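Local coordinates for protein arsenate Reductase (Corynebacterium glutamicum, PDB 3T38) that probably reduces arsenate to arsenite in a thioredoxin-dependent reaction, as part of arsenic resistance, and has a low-molecular-weight tyrosine phosphatase fold, at residues V84-V89 with V110-A115. Sequence-based numbering, arbitrary orientation.
Sequences VLFICV and VEVRSA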
ATOM      1  N   VAL A  84       2.429  13.985  14.537  1.00 28.41           N
ATOM      2  CA  VAL A  84       3.656  13.191  14.667  1.00 25.32           C
ATOM      3  C   VAL A  84       3.443  11.801  14.095  1.00 26.87           C
ATOM      4  O   VAL A  84       2.348  11.218  14.247  1.00 26.95           O
ATOM      5  CB  VAL A  84       4.017  13.087  16.124  1.00 27.34           C
ATOM      6  CG1 VAL A  84       5.270  12.246  16.340  1.00 20.59           C
ATOM      7  CG2 VAL A  84       4.148  14.503  16.753  1.00 24.99           C
ATOM      8  N   LEU A  85       4.476  11.273  13.410  1.00 26.07           N
ATOM      9  CA  LEU A  85       4.417   9.991  12.819  1.00 24.02           C
ATOM     10  C   LEU A  85       5.622   9.124  13.255  1.00 25.68           C
ATOM     11  O   LEU A  85       6.774   9.557  13.133  1.00 25.42           O
ATOM     12  CB  LEU A  85       4.406  10.144  11.294  1.00 23.59           C
ATOM     13  CG  LEU A  85       4.587   8.789  10.561  1.00 23.20           C
ATOM     14  CD1 LEU A  85       3.360   7.874  10.614  1.00 17.61           C
ATOM     15  CD2 LEU A  85       5.040   8.918   9.151  1.00 24.24           C
ATOM     16  N   PHE A  86       5.359   7.893  13.718  1.00 25.05           N
ATOM     17  CA  PHE A  86       6.434   6.916  14.020  1.00 25.67           C
ATOM     18  C   PHE A  86       6.389   5.793  12.988  1.00 25.26           C
ATOM     19  O   PHE A  86       5.295   5.368  12.601  1.00 25.89           O
ATOM     20  CB  PHE A  86       6.310   6.331  15.441  1.00 24.95           C
ATOM     21  CG  PHE A  86       6.342   7.384  16.514  1.00 25.95           C
ATOM     22  CD1 PHE A  86       5.143   8.034  16.923  1.00 25.20           C
ATOM     23  CD2 PHE A  86       7.563   7.801  17.064  1.00 22.59           C
ATOM     24  CE1 PHE A  86       5.177   9.048  17.925  1.00 26.76           C
ATOM     25  CE2 PHE A  86       7.605   8.821  18.079  1.00 24.25           C
ATOM     26  CZ  PHE A  86       6.432   9.449  18.485  1.00 25.74           C
ATOM     27  N   ILE A  87       7.568   5.310  12.577  1.00 24.34           N
ATOM     28  CA  ILE A  87       7.683   4.350  11.483  1.00 22.22           C
ATOM     29  C   ILE A  87       8.719   3.316  11.910  1.00 22.91           C
ATOM     30  O   ILE A  87       9.798   3.725  12.271  1.00 23.30           O
ATOM     31  CB  ILE A  87       8.205   5.057  10.156  1.00 21.88           C
ATOM     32  CG1 ILE A  87       7.254   6.205   9.730  1.00 17.68           C
ATOM     33  CG2 ILE A  87       8.307   4.036   8.969  1.00 20.11           C
ATOM     34  CD1 ILE A  87       7.715   6.939   8.557  1.00 17.23           C
ATOM     35  N   CYS A  88       8.375   2.016  11.877  1.00 22.69           N
ATOM     36  CA  CYS A  88       9.336   0.888  12.166  1.00 24.69           C
ATOM     37  C   CYS A  88       8.986  -0.186  11.150  1.00 25.13           C
ATOM     38  O   CYS A  88       8.233   0.100  10.194  1.00 23.51           O
ATOM     39  CB  CYS A  88       9.183   0.355  13.602  1.00 26.33           C
ATOM     40  SG  CYS A  88       7.535  -0.469  13.965  1.00 27.93           S
ATOM     41  N   VAL A  89       9.566  -1.381  11.264  1.00 27.00           N
ATOM     42  CA  VAL A  89       9.390  -2.335  10.168  1.00 27.31           C
ATOM     43  C   VAL A  89       7.952  -2.883  10.113  1.00 27.10           C
ATOM     44  O   VAL A  89       7.279  -2.685   9.135  1.00 28.71           O
ATOM     45  CB  VAL A  89      10.464  -3.453  10.136  1.00 30.19           C
ATOM     46  CG1 VAL A  89      10.141  -4.473   9.021  1.00 27.67           C
ATOM     47  CG2 VAL A  89      11.888  -2.846   9.953  1.00 27.79           C
ATOM     48  N   VAL A 110      -1.607  16.581  20.617  1.00 36.67           N
ATOM     49  CA  VAL A 110      -1.009  16.192  19.340  1.00 34.70           C
ATOM     50  C   VAL A 110      -1.895  15.143  18.607  1.00 34.36           C
ATOM     51  O   VAL A 110      -2.755  14.474  19.240  1.00 35.29           O
ATOM     52  CB  VAL A 110       0.539  15.791  19.451  1.00 34.95           C
ATOM     53  CG1 VAL A 110       1.345  16.842  20.243  1.00 36.75           C
ATOM     54  CG2 VAL A 110       0.728  14.536  20.126  1.00 36.13           C
ATOM     55  N   GLU A 111      -1.757  15.057  17.286  1.00 31.03           N
ATOM     56  CA  GLU A 111      -2.254  13.925  16.546  1.00 30.92           C
ATOM     57  C   GLU A 111      -1.103  12.956  16.281  1.00 26.80           C
ATOM     58  O   GLU A 111      -0.137  13.323  15.678  1.00 26.79           O
ATOM     59  CB  GLU A 111      -2.939  14.356  15.245  1.00 31.62           C
ATOM     60  CG  GLU A 111      -4.051  15.364  15.520  1.00 40.51           C
ATOM     61  CD  GLU A 111      -5.245  15.193  14.578  1.00 49.50           C
ATOM     62  OE1 GLU A 111      -5.753  14.043  14.473  1.00 53.05           O
ATOM     63  OE2 GLU A 111      -5.650  16.201  13.945  1.00 49.39           O
ATOM     64  N   VAL A 112      -1.200  11.720  16.746  1.00 26.45           N
ATOM     65  CA  VAL A 112      -0.049  10.809  16.602  1.00 24.31           C
ATOM     66  C   VAL A 112      -0.438   9.680  15.656  1.00 24.67           C
ATOM     67  O   VAL A 112      -1.519   9.146  15.783  1.00 25.20           O
ATOM     68  CB  VAL A 112       0.396  10.231  17.964  1.00 24.76           C
ATOM     69  CG1 VAL A 112       1.853   9.599  17.848  1.00 23.13           C
ATOM     70  CG2 VAL A 112       0.420  11.336  19.084  1.00 24.49           C
ATOM     71  N   ARG A 113       0.476   9.273  14.750  1.00 25.16           N
ATOM     72  CA  ARG A 113       0.260   8.169  13.828  1.00 23.27           C
ATOM     73  C   ARG A 113       1.402   7.226  13.842  1.00 23.98           C
ATOM     74  O   ARG A 113       2.542   7.596  14.201  1.00 23.39           O
ATOM     75  CB  ARG A 113       0.119   8.708  12.444  1.00 22.70           C
ATOM     76  CG  ARG A 113      -0.914   9.784  12.404  1.00 24.14           C
ATOM     77  CD  ARG A 113      -1.344  10.084  10.982  1.00 21.37           C
ATOM     78  NE  ARG A 113      -2.540  10.945  10.917  1.00 23.59           N
ATOM     79  CZ  ARG A 113      -2.528  12.273  10.945  1.00 26.20           C
ATOM     80  NH1 ARG A 113      -1.389  12.934  11.155  1.00 27.06           N
ATOM     81  NH2 ARG A 113      -3.677  12.958  10.813  1.00 33.29           N
ATOM     82  N   SER A 114       1.125   5.983  13.452  1.00 23.39           N
ATOM     83  CA  SER A 114       2.237   5.052  13.173  1.00 23.46           C
ATOM     84  C   SER A 114       2.062   4.244  11.880  1.00 23.22           C
ATOM     85  O   SER A 114       0.981   4.200  11.323  1.00 21.71           O
ATOM     86  CB  SER A 114       2.433   4.088  14.356  1.00 24.82           C
ATOM     87  OG  SER A 114       1.243   3.353  14.675  1.00 23.03           O
ATOM     88  N   ALA A 115       3.138   3.589  11.400  1.00 23.29           N
ATOM     89  CA  ALA A 115       3.015   2.803  10.197  1.00 22.92           C
ATOM     90  C   ALA A 115       4.232   1.951  10.060  1.00 24.25           C
ATOM     91  O   ALA A 115       5.203   2.156  10.797  1.00 23.73           O
ATOM     92  CB  ALA A 115       2.779   3.733   8.917  1.00 21.25           C
TER
HETATM   93  O   HOH W   1       1.376  12.166  11.712  1.00 18.45           O
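With its ring carbon CG turned anti to the carbonyl carbon (chi1 -58°), Phe86 brings one ring edge up to Val112, whose CG1 stands anti to its own backbone N (chi1 -164°). The methyl lies in the plane of the ring, and CE1 of Phe86 is 3.4 Å from CG1 of Val112, a close edge-on contact rather than packing over a face. On the other side of the sheet, the CD1 methyl of Leu85 reaches across to the neighbouring strand, 3.8 Å from CB of Arg113, and the two side chains meet at about a right angle.

Between these two layers of side chains, two parallel strands pair in register from Val84 with Val112 to Ile87 with Ala115. Val84 N donates to Glu111 O at 2.9 Å, and Val84 O accepts from Arg113 N at 2.7 Å. Phe86 N then donates to Arg113 O. Further along, the bonds from Ala115 N to Phe86 O (3.0 Å) and from Cys88 N to Ala115 O (3.4 Å) are weak. A water accepts from Arg113 NH1 in the guanidinium plane and donates weakly to Val84 O, giving that oxygen a second polar partner. Gln83 also binds NH1, tethering the extended arginine chain at its end.

The pair forms the two strands of a right-handed beta-alpha-beta crossover in the low-molecular-weight phosphatase domain. From Cys88 the chain runs into a loop consistent with the family's CX5R P-loop, in which Asn91 ND2 is hydrogen-bonded to Ser114 OG. Strand 111-116 is outermost within this chain's sheet, while strand 83-88 bonds on its other side to strand 156-159. The connecting helix 94-106 packs on Phe86 and Val112, and helix 190-211 adds Ile201 and Leu204 against the Phe86 side chain.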